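PDB 2G8S: Glucose/sorbosone dehydrogenases from Escherichia coli K12, which adopts a six-bladed beta-propeller fold and binds a calcium ion. Local coordinates for residues A[20-25]-A[132-137]; A[263-268]-A[309-314]; A[297-302]-A[322-327]; A[301-306]-A[315-320]. One frame throughout, in Å; residues are numbered along the deposited sequence.

Contact 1: A[20-25]-A[132-137]; sequences PWALAF and GGRLVF. With EDO (1,2-ethanediol), chain F.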
loop_
_atom_site.group_PDB
_atom_site.type_symbol
_atom_site.label_atom_id
_atom_site.label_comp_id
_atom_site.label_asym_id
_atom_site.label_seq_id
_atom_site.Cartn_x
_atom_site.Cartn_y
_atom_site.Cartn_z
ATOM N N PRO A 20 -12.505 -4.490 3.083
ATOM C CA PRO A 20 -11.840 -3.246 3.472
ATOM C C PRO A 20 -10.430 -3.235 2.881
ATOM O O PRO A 20 -9.825 -4.297 2.730
ATOM C CB PRO A 20 -11.790 -3.341 4.999
ATOM C CG PRO A 20 -11.850 -4.817 5.289
ATOM C CD PRO A 20 -12.744 -5.381 4.233
ATOM N N TRP A 21 -9.918 -2.059 2.533
ATOM C CA TRP A 21 -8.582 -1.978 1.944
ATOM C C TRP A 21 -7.583 -1.231 2.814
ATOM O O TRP A 21 -6.408 -1.618 2.884
ATOM C CB TRP A 21 -8.631 -1.337 0.554
ATOM C CG TRP A 21 -7.499 -1.776 -0.372
ATOM C CD1 TRP A 21 -7.473 -2.894 -1.148
ATOM C CD2 TRP A 21 -6.259 -1.090 -0.621
ATOM N NE1 TRP A 21 -6.295 -2.959 -1.857
ATOM C CE2 TRP A 21 -5.535 -1.859 -1.562
ATOM C CE3 TRP A 21 -5.690 0.100 -0.143
ATOM C CZ2 TRP A 21 -4.271 -1.471 -2.044
ATOM C CZ3 TRP A 21 -4.427 0.482 -0.612
ATOM C CH2 TRP A 21 -3.736 -0.303 -1.548
ATOM N N ALA A 22 -8.042 -0.158 3.453
ATOM C CA ALA A 22 -7.154 0.691 4.250
ATOM C C ALA A 22 -7.898 1.371 5.372
ATOM O O ALA A 22 -9.129 1.459 5.365
ATOM C CB ALA A 22 -6.477 1.740 3.373
ATOM N N LEU A 23 -7.132 1.856 6.343
ATOM C CA LEU A 23 -7.697 2.687 7.395
ATOM C C LEU A 23 -6.823 3.901 7.684
ATOM O O LEU A 23 -5.608 3.878 7.450
ATOM C CB LEU A 23 -7.928 1.875 8.670
ATOM C CG LEU A 23 -6.712 1.405 9.468
ATOM C CD1 LEU A 23 -6.213 2.487 10.428
ATOM C CD2 LEU A 23 -7.035 0.132 10.236
ATOM N N ALA A 24 -7.456 4.947 8.201
ATOM C CA ALA A 24 -6.754 6.142 8.642
ATOM C C ALA A 24 -7.269 6.510 10.013
ATOM O O ALA A 24 -8.477 6.620 10.211
ATOM C CB ALA A 24 -6.969 7.290 7.658
ATOM N N PHE A 25 -6.362 6.697 10.961
ATOM C CA PHE A 25 -6.748 7.104 12.306
ATOM C C PHE A 25 -7.044 8.586 12.338
ATOM O O PHE A 25 -6.233 9.390 11.875
ATOM C CB PHE A 25 -5.624 6.818 13.308
ATOM C CG PHE A 25 -5.213 5.382 13.368
ATOM C CD1 PHE A 25 -6.018 4.435 13.996
ATOM C CD2 PHE A 25 -4.007 4.977 12.807
ATOM C CE1 PHE A 25 -5.627 3.087 14.056
ATOM C CE2 PHE A 25 -3.611 3.637 12.860
ATOM C CZ PHE A 25 -4.429 2.696 13.479
ATOM N N GLY A 132 -1.344 -1.408 -7.627
ATOM C CA GLY A 132 -0.671 -0.807 -6.468
ATOM C C GLY A 132 -1.720 -0.032 -5.675
ATOM O O GLY A 132 -2.807 -0.557 -5.389
ATOM N N GLY A 133 -1.409 1.217 -5.332
ATOM C CA GLY A 133 -2.409 2.104 -4.733
ATOM C C GLY A 133 -2.035 2.777 -3.428
ATOM O O GLY A 133 -2.659 3.763 -3.037
ATOM N N ARG A 134 -1.020 2.254 -2.744
ATOM C CA ARG A 134 -0.637 2.837 -1.457
ATOM C C ARG A 134 -0.074 4.249 -1.609
ATOM O O ARG A 134 0.708 4.520 -2.522
ATOM C CB ARG A 134 0.370 1.950 -0.723
ATOM C CG ARG A 134 0.739 2.438 0.680
ATOM C CD ARG A 134 0.204 1.532 1.783
ATOM N NE ARG A 134 -1.232 1.667 2.023
ATOM C CZ ARG A 134 -1.949 0.817 2.765
ATOM N NH1 ARG A 134 -1.372 -0.241 3.329
ATOM N NH2 ARG A 134 -3.249 1.021 2.946
ATOM N N LEU A 135 -0.493 5.129 -0.700
ATOM C CA LEU A 135 0.001 6.501 -0.614
ATOM C C LEU A 135 0.741 6.656 0.700
ATOM O O LEU A 135 0.216 6.286 1.750
ATOM C CB LEU A 135 -1.179 7.476 -0.614
ATOM C CG LEU A 135 -2.205 7.320 -1.737
ATOM C CD1 LEU A 135 -3.385 8.257 -1.511
ATOM C CD2 LEU A 135 -1.538 7.586 -3.064
ATOM N N VAL A 136 1.944 7.219 0.653
ATOM C CA VAL A 136 2.667 7.509 1.896
ATOM C C VAL A 136 3.290 8.901 1.847
ATOM O O VAL A 136 4.041 9.215 0.918
ATOM C CB VAL A 136 3.773 6.452 2.191
ATOM C CG1 VAL A 136 4.621 6.888 3.389
ATOM C CG2 VAL A 136 3.162 5.093 2.480
ATOM N N PHE A 137 2.981 9.730 2.848
ATOM C CA PHE A 137 3.666 11.014 3.009
ATOM C C PHE A 137 4.987 10.802 3.757
ATOM O O PHE A 137 5.022 10.076 4.766
ATOM C CB PHE A 137 2.776 12.015 3.755
ATOM C CG PHE A 137 1.615 12.514 2.935
ATOM C CD1 PHE A 137 1.784 13.576 2.044
ATOM C CD2 PHE A 137 0.369 11.915 3.041
ATOM C CE1 PHE A 137 0.719 14.024 1.265
ATOM C CE2 PHE A 137 -0.705 12.358 2.267
ATOM C CZ PHE A 137 -0.524 13.415 1.377
HETATM C C1 EDO F . -3.379 -2.081 1.271
HETATM O O1 EDO F . -3.661 -2.303 2.650
HETATM C C2 EDO F . -2.135 -2.848 0.842
HETATM O O2 EDO F . -2.354 -4.243 1.093
#
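NH1 of R134 is held by D327 in a salt bridge and has O1 of a 1,2-ethanediol 3.2 Å away; NE is held by D70, and the guanidinium rests against W21 and A22 near the propeller's middle. Its edge turns to A22, whose CB lies in its plane 3.3 Å from NH2; a chi3 of -75° carries NH2 there. The same NH2 is 3.8 Å from CZ3 of W21, whose ring plane is turned 65° from that of the guanidinium. The diol lies in the angle between the two groups, its C1 3.2 Å above one face of the indole and 3.1 Å above one face of the guanidinium. Beyond R134 the indole reaches the backbone, CH2 lying 4.0 Å from C of G133. No hydrogen bond joins the segments: 20-25 is the inner strand of one blade, and G132 to R134 form the loop leading into the inner strand of another. The pose of R134 is probably set by its carboxylate partners, with W21 and A22 shaping its surroundings.

Contact 2: A[263-268]-A[309-314]; sequences PVFYWK and DKVTED. With EDO (1,2-ethanediol), chain N.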
loop_
_atom_site.group_PDB
_atom_site.type_symbol
_atom_site.label_atom_id
_atom_site.label_comp_id
_atom_site.label_asym_id
_atom_site.label_seq_id
_atom_site.Cartn_x
_atom_site.Cartn_y
_atom_site.Cartn_z
ATOM N N PRO A 263 16.193 -6.665 -3.480
ATOM C CA PRO A 263 15.362 -6.417 -2.300
ATOM C C PRO A 263 16.165 -6.693 -1.030
ATOM O O PRO A 263 17.200 -7.363 -1.086
ATOM C CB PRO A 263 14.251 -7.459 -2.442
ATOM C CG PRO A 263 14.933 -8.608 -3.162
ATOM C CD PRO A 263 15.833 -7.924 -4.163
ATOM N N VAL A 264 15.707 -6.166 0.099
ATOM C CA VAL A 264 16.336 -6.493 1.363
ATOM C C VAL A 264 15.780 -7.788 1.955
ATOM O O VAL A 264 16.354 -8.339 2.886
ATOM C CB VAL A 264 16.263 -5.335 2.387
ATOM C CG1 VAL A 264 16.984 -4.106 1.837
ATOM C CG2 VAL A 264 14.815 -5.000 2.761
ATOM N N PHE A 265 14.657 -8.260 1.416
ATOM C CA PHE A 265 14.097 -9.556 1.784
ATOM C C PHE A 265 13.265 -10.072 0.629
ATOM O O PHE A 265 12.614 -9.299 -0.072
ATOM C CB PHE A 265 13.215 -9.427 3.039
ATOM C CG PHE A 265 13.025 -10.719 3.782
ATOM C CD1 PHE A 265 13.921 -11.087 4.780
ATOM C CD2 PHE A 265 11.972 -11.580 3.469
ATOM C CE1 PHE A 265 13.769 -12.293 5.464
ATOM C CE2 PHE A 265 11.813 -12.794 4.149
ATOM C CZ PHE A 265 12.710 -13.149 5.146
ATOM N N TYR A 266 13.295 -11.381 0.418
ATOM C CA TYR A 266 12.388 -11.992 -0.543
ATOM C C TYR A 266 11.897 -13.332 -0.021
ATOM O O TYR A 266 12.538 -13.953 0.847
ATOM C CB TYR A 266 13.021 -12.134 -1.940
ATOM C CG TYR A 266 14.312 -12.924 -1.936
ATOM C CD1 TYR A 266 14.311 -14.314 -2.096
ATOM C CD2 TYR A 266 15.538 -12.274 -1.743
ATOM C CE1 TYR A 266 15.510 -15.034 -2.069
ATOM C CE2 TYR A 266 16.727 -12.976 -1.715
ATOM C CZ TYR A 266 16.709 -14.351 -1.877
ATOM O OH TYR A 266 17.901 -15.028 -1.840
ATOM N N TRP A 267 10.742 -13.751 -0.530
ATOM C CA TRP A 267 10.183 -15.058 -0.211
ATOM C C TRP A 267 10.023 -15.838 -1.501
ATOM O O TRP A 267 9.265 -15.425 -2.385
ATOM C CB TRP A 267 8.790 -14.927 0.412
ATOM C CG TRP A 267 8.695 -14.275 1.764
ATOM C CD1 TRP A 267 8.589 -14.910 2.974
ATOM C CD2 TRP A 267 8.607 -12.870 2.043
ATOM N NE1 TRP A 267 8.470 -13.989 3.989
ATOM C CE2 TRP A 267 8.472 -12.728 3.445
ATOM C CE3 TRP A 267 8.625 -11.716 1.243
ATOM C CZ2 TRP A 267 8.372 -11.474 4.065
ATOM C CZ3 TRP A 267 8.526 -10.462 1.865
ATOM C CH2 TRP A 267 8.396 -10.359 3.260
ATOM N N LYS A 268 10.716 -16.964 -1.627
ATOM C CA LYS A 268 10.460 -17.849 -2.761
ATOM C C LYS A 268 9.106 -18.552 -2.693
ATOM O O LYS A 268 8.581 -18.999 -3.715
ATOM C CB LYS A 268 11.597 -18.851 -2.932
ATOM C CG LYS A 268 12.849 -18.237 -3.538
ATOM C CD LYS A 268 13.813 -19.340 -3.864
ATOM C CE LYS A 268 15.097 -18.822 -4.449
ATOM N NZ LYS A 268 15.851 -20.026 -4.933
ATOM N N ASP A 309 19.012 -1.547 7.942
ATOM C CA ASP A 309 18.456 -1.799 6.610
ATOM C C ASP A 309 18.238 -3.288 6.366
ATOM O O ASP A 309 17.895 -3.696 5.248
ATOM C CB ASP A 309 19.368 -1.228 5.510
ATOM C CG ASP A 309 19.325 0.284 5.422
ATOM O OD1 ASP A 309 18.459 0.914 6.066
ATOM O OD2 ASP A 309 20.175 0.843 4.690
ATOM N N LYS A 310 18.447 -4.095 7.406
ATOM C CA LYS A 310 18.206 -5.541 7.340
ATOM C C LYS A 310 16.923 -5.925 8.059
ATOM O O LYS A 310 16.442 -5.203 8.936
ATOM C CB LYS A 310 19.384 -6.319 7.929
ATOM C CG LYS A 310 20.695 -6.071 7.188
ATOM C CD LYS A 310 21.767 -7.032 7.624
ATOM C CE LYS A 310 22.308 -6.680 8.989
ATOM N NZ LYS A 310 23.528 -7.483 9.323
ATOM N N VAL A 311 16.380 -7.078 7.679
ATOM C CA VAL A 311 15.158 -7.583 8.271
ATOM C C VAL A 311 15.173 -9.116 8.263
ATOM O O VAL A 311 15.684 -9.737 7.313
ATOM C CB VAL A 311 13.918 -6.948 7.566
ATOM C CG1 VAL A 311 13.807 -7.392 6.115
ATOM C CG2 VAL A 311 12.657 -7.183 8.327
ATOM N N THR A 312 14.690 -9.718 9.349
ATOM C CA THR A 312 14.587 -11.181 9.449
ATOM C C THR A 312 13.189 -11.558 9.925
ATOM O O THR A 312 12.519 -10.754 10.579
ATOM C CB THR A 312 15.648 -11.791 10.394
ATOM O OG1 THR A 312 15.528 -11.225 11.699
ATOM C CG2 THR A 312 17.059 -11.553 9.861
ATOM N N GLU A 313 12.751 -12.775 9.612
ATOM C CA GLU A 313 11.395 -13.201 9.965
ATOM C C GLU A 313 11.382 -13.901 11.328
ATOM O O GLU A 313 12.043 -14.926 11.507
ATOM C CB GLU A 313 10.801 -14.103 8.869
ATOM C CG GLU A 313 9.367 -14.517 9.163
ATOM C CD GLU A 313 8.615 -15.101 7.974
ATOM O OE1 GLU A 313 8.830 -14.650 6.822
ATOM O OE2 GLU A 313 7.756 -15.983 8.202
ATOM N N ASP A 314 10.643 -13.340 12.286
ATOM C CA ASP A 314 10.498 -13.973 13.604
ATOM C C ASP A 314 9.521 -15.137 13.549
ATOM O O ASP A 314 9.725 -16.173 14.191
ATOM C CB ASP A 314 9.943 -12.995 14.626
ATOM C CG ASP A 314 10.866 -11.840 14.929
ATOM O OD1 ASP A 314 11.979 -11.736 14.370
ATOM O OD2 ASP A 314 10.433 -11.016 15.763
HETATM C C1 EDO N . 9.384 -20.168 -6.757
HETATM O O1 EDO N . 9.783 -21.231 -5.879
HETATM C C2 EDO N . 10.235 -18.932 -6.492
HETATM O O2 EDO N . 11.501 -19.063 -7.154
HETATM O O HOH W 1 17.818 -8.052 5.184
#
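A classic beta bulge, V264 and F265 facing I224, begins the outer strand 265-267 of one propeller blade, and both side chains point toward 309-314 of the next blade. F265 does most of the packing: its CB lies 3.7 Å from CG1 of V311, the two side chains crossing at about a right angle. That methyl is placed by a chi1 of 66°, which sets CG1 between the backbone N and the carbonyl carbon of V311. Farther out, the ring brings an edge to the backbone, CD1 being 3.4 Å from O of V311. V264 meets the turn just before the strand, its CG1 3.6 Å from O of D309. The strand axes stay 8.5 Å apart, too wide for direct backbone pairing, so the blades meet here through side chains and one water, which donates to O of V264 and accepts from N of V311. Beside V264, strand 222-225 carries the calcium ligand E223. At the other end of the contact, NE1 of W267 donates to OE1 of E313 over 2.9 Å, nearly straight at 163°. The carboxylate oxygen lies close to the indole plane and is met almost head-on to its C-O bond. E313 reaches it with an extended chain, while OE2 forms a salt bridge with R316.

Contact 3: A[297-302]-A[322-327]; sequences KDKDVI and GQRIRD. With EDO (1,2-ethanediol), chain F.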
loop_
_atom_site.group_PDB
_atom_site.type_symbol
_atom_site.label_atom_id
_atom_site.label_comp_id
_atom_site.label_asym_id
_atom_site.label_seq_id
_atom_site.Cartn_x
_atom_site.Cartn_y
_atom_site.Cartn_z
ATOM N N LYS A 297 -2.295 -14.608 1.075
ATOM C CA LYS A 297 -2.334 -16.027 0.732
ATOM C C LYS A 297 -2.135 -16.918 1.963
ATOM O O LYS A 297 -2.842 -17.916 2.147
ATOM C CB LYS A 297 -1.273 -16.312 -0.338
ATOM C CG LYS A 297 -1.114 -17.767 -0.771
ATOM C CD LYS A 297 -0.010 -17.877 -1.830
ATOM C CE LYS A 297 0.097 -19.287 -2.400
ATOM N NZ LYS A 297 0.226 -20.326 -1.342
ATOM N N ASP A 298 -1.160 -16.559 2.797
ATOM C CA ASP A 298 -0.884 -17.314 4.030
ATOM C C ASP A 298 -1.915 -17.056 5.135
ATOM O O ASP A 298 -1.947 -17.781 6.143
ATOM C CB ASP A 298 0.516 -17.019 4.557
ATOM C CG ASP A 298 1.615 -17.664 3.734
ATOM O OD1 ASP A 298 1.343 -18.583 2.924
ATOM O OD2 ASP A 298 2.774 -17.242 3.912
ATOM N N LYS A 299 -2.728 -16.012 4.951
ATOM C CA LYS A 299 -3.838 -15.713 5.853
ATOM C C LYS A 299 -3.347 -15.488 7.281
ATOM O O LYS A 299 -3.852 -16.076 8.238
ATOM C CB LYS A 299 -4.906 -16.821 5.794
ATOM C CG LYS A 299 -5.511 -17.034 4.403
ATOM C CD LYS A 299 -6.674 -18.023 4.415
ATOM C CE LYS A 299 -7.191 -18.224 3.010
ATOM N NZ LYS A 299 -8.336 -19.176 2.969
ATOM N N ASP A 300 -2.343 -14.629 7.413
ATOM C CA ASP A 300 -1.792 -14.279 8.719
ATOM C C ASP A 300 -0.943 -13.015 8.625
ATOM O O ASP A 300 -0.933 -12.358 7.583
ATOM C CB ASP A 300 -1.051 -15.462 9.380
ATOM C CG ASP A 300 0.149 -15.981 8.580
ATOM O OD1 ASP A 300 0.689 -15.276 7.700
ATOM O OD2 ASP A 300 0.569 -17.129 8.880
ATOM N N VAL A 301 -0.284 -12.667 9.726
ATOM C CA VAL A 301 0.631 -11.533 9.795
ATOM C C VAL A 301 2.049 -12.029 10.058
ATOM O O VAL A 301 2.286 -12.867 10.934
ATOM C CB VAL A 301 0.181 -10.512 10.871
ATOM C CG1 VAL A 301 1.286 -9.469 11.158
ATOM C CG2 VAL A 301 -1.122 -9.832 10.429
ATOM N N ILE A 302 2.988 -11.519 9.266
ATOM C CA ILE A 302 4.392 -11.836 9.429
ATOM C C ILE A 302 5.010 -10.862 10.418
ATOM O O ILE A 302 4.873 -9.644 10.267
ATOM C CB ILE A 302 5.139 -11.752 8.087
ATOM C CG1 ILE A 302 4.348 -12.448 6.964
ATOM C CG2 ILE A 302 6.528 -12.369 8.222
ATOM C CD1 ILE A 302 4.938 -12.178 5.585
ATOM N N GLY A 322 -7.598 -18.002 10.168
ATOM C CA GLY A 322 -7.920 -18.415 8.804
ATOM C C GLY A 322 -8.407 -17.324 7.874
ATOM O O GLY A 322 -9.061 -17.623 6.869
ATOM N N GLN A 323 -8.077 -16.066 8.183
ATOM C CA GLN A 323 -8.526 -14.925 7.387
ATOM C C GLN A 323 -7.393 -14.308 6.579
ATOM O O GLN A 323 -6.291 -14.091 7.103
ATOM C CB GLN A 323 -9.144 -13.849 8.286
ATOM C CG GLN A 323 -10.224 -14.371 9.230
ATOM C CD GLN A 323 -11.408 -14.996 8.502
ATOM O OE1 GLN A 323 -12.149 -14.311 7.785
ATOM N NE2 GLN A 323 -11.592 -16.302 8.680
ATOM N N ARG A 324 -7.675 -14.017 5.311
ATOM C CA ARG A 324 -6.736 -13.262 4.476
ATOM C C ARG A 324 -6.500 -11.900 5.116
ATOM O O ARG A 324 -7.450 -11.248 5.534
ATOM C CB ARG A 324 -7.313 -13.062 3.070
ATOM C CG ARG A 324 -7.637 -14.343 2.310
ATOM C CD ARG A 324 -8.535 -14.070 1.091
ATOM N NE ARG A 324 -8.053 -12.995 0.220
ATOM C CZ ARG A 324 -7.091 -13.133 -0.696
ATOM N NH1 ARG A 324 -6.481 -14.302 -0.862
ATOM N NH2 ARG A 324 -6.728 -12.096 -1.441
ATOM N N ILE A 325 -5.243 -11.463 5.190
ATOM C CA ILE A 325 -4.932 -10.184 5.827
ATOM C C ILE A 325 -4.603 -9.122 4.779
ATOM O O ILE A 325 -3.687 -9.297 3.974
ATOM C CB ILE A 325 -3.781 -10.308 6.848
ATOM C CG1 ILE A 325 -4.084 -11.385 7.901
ATOM C CG2 ILE A 325 -3.489 -8.952 7.487
ATOM C CD1 ILE A 325 -5.388 -11.161 8.691
ATOM N N ARG A 326 -5.343 -8.015 4.829
ATOM C CA ARG A 326 -5.210 -6.941 3.853
ATOM C C ARG A 326 -4.334 -5.779 4.337
ATOM O O ARG A 326 -3.491 -5.284 3.583
ATOM C CB ARG A 326 -6.605 -6.434 3.445
ATOM C CG ARG A 326 -6.645 -5.087 2.708
ATOM C CD ARG A 326 -5.776 -5.038 1.438
ATOM N NE ARG A 326 -6.266 -5.933 0.403
ATOM C CZ ARG A 326 -5.567 -6.264 -0.684
ATOM N NH1 ARG A 326 -4.334 -5.804 -0.859
ATOM N NH2 ARG A 326 -6.095 -7.077 -1.578
ATOM N N ASP A 327 -4.538 -5.321 5.571
ATOM C CA ASP A 327 -3.804 -4.136 6.043
ATOM C C ASP A 327 -3.428 -4.308 7.498
ATOM O O ASP A 327 -4.114 -5.006 8.252
ATOM C CB ASP A 327 -4.612 -2.832 5.848
ATOM C CG ASP A 327 -3.717 -1.595 5.681
ATOM O OD1 ASP A 327 -2.469 -1.716 5.682
ATOM O OD2 ASP A 327 -4.273 -0.487 5.527
HETATM C C1 EDO F . -3.379 -2.081 1.271
HETATM O O1 EDO F . -3.661 -2.303 2.650
HETATM C C2 EDO F . -2.135 -2.848 0.842
HETATM O O2 EDO F . -2.354 -4.243 1.093
HETATM O O HOH W 2 -10.234 -17.116 4.266
HETATM O O HOH W 3 -9.225 -20.279 5.734
#
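From CB to tip, the side chain of K299 runs along the backbone of 322-324. CB lies 3.3 Å from O of Q323, CG comes next to N of R324, and CD sits 3.4 Å from O of G322. CE then touches the aliphatic part of R324, 4.0 Å from its CG, before R324 carries its own charge off to D341. With the chain extended beyond CG, NZ ends beside the turn, where, in the modelled conformer, one of two, two waters link it to O of G322. K299 and D300 form a G1 bulge facing A295, and A295 also pairs through its backbone with I325, so the last blade is joined to its neighbour here. I325 points toward 297-302: its CG1 is 3.3 Å from O of D300, and its CG2 meets CG2 of V301 at 3.9 Å. Toward the centre, NH1 of R326 donates to O2 of a 1,2-ethanediol, which in turn donates to O of R326. Since no direct hydrogen bond crosses between the two segments, K299 acts mainly through its methylenes, and its ammonium group is tied by water alone across this contact, which, with its two modelled conformers, is consistent with some mobility.

Contact 4: A[301-306]-A[315-320]; sequences VIVMSV and GRILTD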
loop_
_atom_site.group_PDB
_atom_site.type_symbol
_atom_site.label_atom_id
_atom_site.label_comp_id
_atom_site.label_asym_id
_atom_site.label_seq_id
_atom_site.Cartn_x
_atom_site.Cartn_y
_atom_site.Cartn_z
ATOM N N VAL A 301 -0.284 -12.667 9.726
ATOM C CA VAL A 301 0.631 -11.533 9.795
ATOM C C VAL A 301 2.049 -12.029 10.058
ATOM O O VAL A 301 2.286 -12.867 10.934
ATOM C CB VAL A 301 0.181 -10.512 10.871
ATOM C CG1 VAL A 301 1.286 -9.469 11.158
ATOM C CG2 VAL A 301 -1.122 -9.832 10.429
ATOM N N ILE A 302 2.988 -11.519 9.266
ATOM C CA ILE A 302 4.392 -11.836 9.429
ATOM C C ILE A 302 5.010 -10.862 10.418
ATOM O O ILE A 302 4.873 -9.644 10.267
ATOM C CB ILE A 302 5.139 -11.752 8.087
ATOM C CG1 ILE A 302 4.348 -12.448 6.964
ATOM C CG2 ILE A 302 6.528 -12.369 8.222
ATOM C CD1 ILE A 302 4.938 -12.178 5.585
ATOM N N VAL A 303 5.698 -11.401 11.425
ATOM C CA VAL A 303 6.379 -10.584 12.418
ATOM C C VAL A 303 7.864 -10.616 12.092
ATOM O O VAL A 303 8.459 -11.697 12.033
ATOM C CB VAL A 303 6.171 -11.115 13.845
ATOM C CG1 VAL A 303 6.783 -10.150 14.853
ATOM C CG2 VAL A 303 4.693 -11.301 14.117
HETATM N N MSE A 304 8.448 -9.441 11.869
HETATM C CA MSE A 304 9.850 -9.379 11.474
HETATM C C MSE A 304 10.651 -8.476 12.383
HETATM O O MSE A 304 10.128 -7.500 12.921
HETATM C CB MSE A 304 9.973 -8.908 10.028
HETATM C CG MSE A 304 9.060 -9.661 9.080
HETATM SE SE MSE A 304 9.389 -9.277 7.267
HETATM C CE MSE A 304 10.968 -10.447 7.040
ATOM N N SER A 305 11.925 -8.830 12.563
ATOM C CA SER A 305 12.862 -8.019 13.340
ATOM C C SER A 305 13.552 -7.056 12.382
ATOM O O SER A 305 14.106 -7.485 11.361
ATOM C CB SER A 305 13.918 -8.914 13.998
ATOM O OG SER A 305 13.372 -9.634 15.085
ATOM N N VAL A 306 13.500 -5.762 12.694
ATOM C CA VAL A 306 14.133 -4.750 11.857
ATOM C C VAL A 306 15.489 -4.400 12.466
ATOM O O VAL A 306 15.576 -4.106 13.661
ATOM C CB VAL A 306 13.274 -3.466 11.760
ATOM C CG1 VAL A 306 13.962 -2.408 10.873
ATOM C CG2 VAL A 306 11.899 -3.795 11.206
ATOM N N GLY A 315 8.442 -14.950 12.800
ATOM C CA GLY A 315 7.374 -15.936 12.742
ATOM C C GLY A 315 6.069 -15.293 12.320
ATOM O O GLY A 315 6.066 -14.214 11.732
ATOM N N ARG A 316 4.968 -15.982 12.606
ATOM C CA ARG A 316 3.636 -15.577 12.159
ATOM C C ARG A 316 2.669 -15.484 13.320
ATOM O O ARG A 316 2.789 -16.228 14.305
ATOM C CB ARG A 316 3.079 -16.596 11.162
ATOM C CG ARG A 316 3.970 -16.891 9.958
ATOM C CD ARG A 316 4.188 -15.655 9.083
ATOM N NE ARG A 316 4.996 -15.957 7.904
ATOM C CZ ARG A 316 4.517 -16.139 6.677
ATOM N NH1 ARG A 316 3.212 -16.052 6.434
ATOM N NH2 ARG A 316 5.357 -16.408 5.674
ATOM N N ILE A 317 1.715 -14.564 13.198
ATOM C CA ILE A 317 0.599 -14.447 14.136
ATOM C C ILE A 317 -0.724 -14.404 13.362
ATOM O O ILE A 317 -0.737 -14.130 12.162
ATOM C CB ILE A 317 0.752 -13.223 15.084
ATOM C CG1 ILE A 317 0.764 -11.907 14.298
ATOM C CG2 ILE A 317 2.010 -13.377 15.974
ATOM C CD1 ILE A 317 0.759 -10.640 15.167
ATOM N N LEU A 318 -1.826 -14.704 14.051
ATOM C CA LEU A 318 -3.183 -14.734 13.469
ATOM C C LEU A 318 -3.467 -15.915 12.528
ATOM O O LEU A 318 -4.569 -16.021 11.984
ATOM C CB LEU A 318 -3.541 -13.401 12.781
ATOM C CG LEU A 318 -3.401 -12.089 13.555
ATOM C CD1 LEU A 318 -3.830 -10.913 12.701
ATOM C CD2 LEU A 318 -4.205 -12.131 14.826
ATOM N N THR A 319 -2.503 -16.821 12.365
ATOM C CA THR A 319 -2.689 -17.953 11.455
ATOM C C THR A 319 -3.900 -18.806 11.828
ATOM O O THR A 319 -4.584 -19.330 10.947
ATOM C CB THR A 319 -1.440 -18.852 11.389
ATOM O OG1 THR A 319 -0.269 -18.032 11.312
ATOM C CG2 THR A 319 -1.493 -19.759 10.165
ATOM N N ASP A 320 -4.176 -18.926 13.124
ATOM C CA ASP A 320 -5.304 -19.757 13.551
ATOM C C ASP A 320 -6.692 -19.202 13.202
ATOM O O ASP A 320 -7.691 -19.922 13.306
ATOM C CB ASP A 320 -5.190 -20.130 15.037
ATOM C CG ASP A 320 -5.205 -18.928 15.973
ATOM O OD1 ASP A 320 -5.286 -17.768 15.518
ATOM O OD2 ASP A 320 -5.122 -19.156 17.206
#
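Backbone N of V301 donates to O of I317 over 2.9 Å at 176°, and N of I317 returns an equally short bond to O of V301, making these residues a hydrogen-bonded antiparallel pair. The next such pair is less even. N of V303 donates to O of G315 at 2.9 Å, but the bond back from N of G315 to O of V303 is weak at 3.3 Å, and that oxygen is also bonded by the backbone of D314. O of V301 gains a further CA-H...O contact from R316. Between these pairs stand I302 and R316, side by side. Bent at chi2 (-63°), the arginine folds back over the hairpin, and CG1 of I302 lies 3.5 Å above one guanidinium face. The polar edge of R316 is occupied as well: besides the E313 bridge at NE, NH1 is held by D298 and D300. On the other side of the hairpin, CB of V301 is 3.7 Å from CG1 of I317, CG2 of V303 meets CG2 of I317, and CD1 of L318 closes on CG2 of V301. Three carboxylates thus balance the charge of R316 through NE and NH1, probably fixing the rotation of the guanidinium and keeping one face over CG1 of I302.

In the fold
Along the chain contact 1 closes first; contacts 2, 3 and 4 then interlock, their segments lying in three successive blades. Contacts 3 and 4 share V301 and I302 on strand 300-307, their centres about 10 Å apart, and contact 4 pairs that strand with 310-317, whose first half serves contact 2. Contact 2 thus joins the 273-317 blade to the blade before it, and contact 3 joins it to the last blade, which the N-terminal strand 8-17 completes. Contact 1 lies near the propeller centre, about 17 Å between centres from contact 3, yet they touch through the R134-D327 salt bridge and a common 1,2-ethanediol. The four therefore trace links from the outer rim to the middle of the ring.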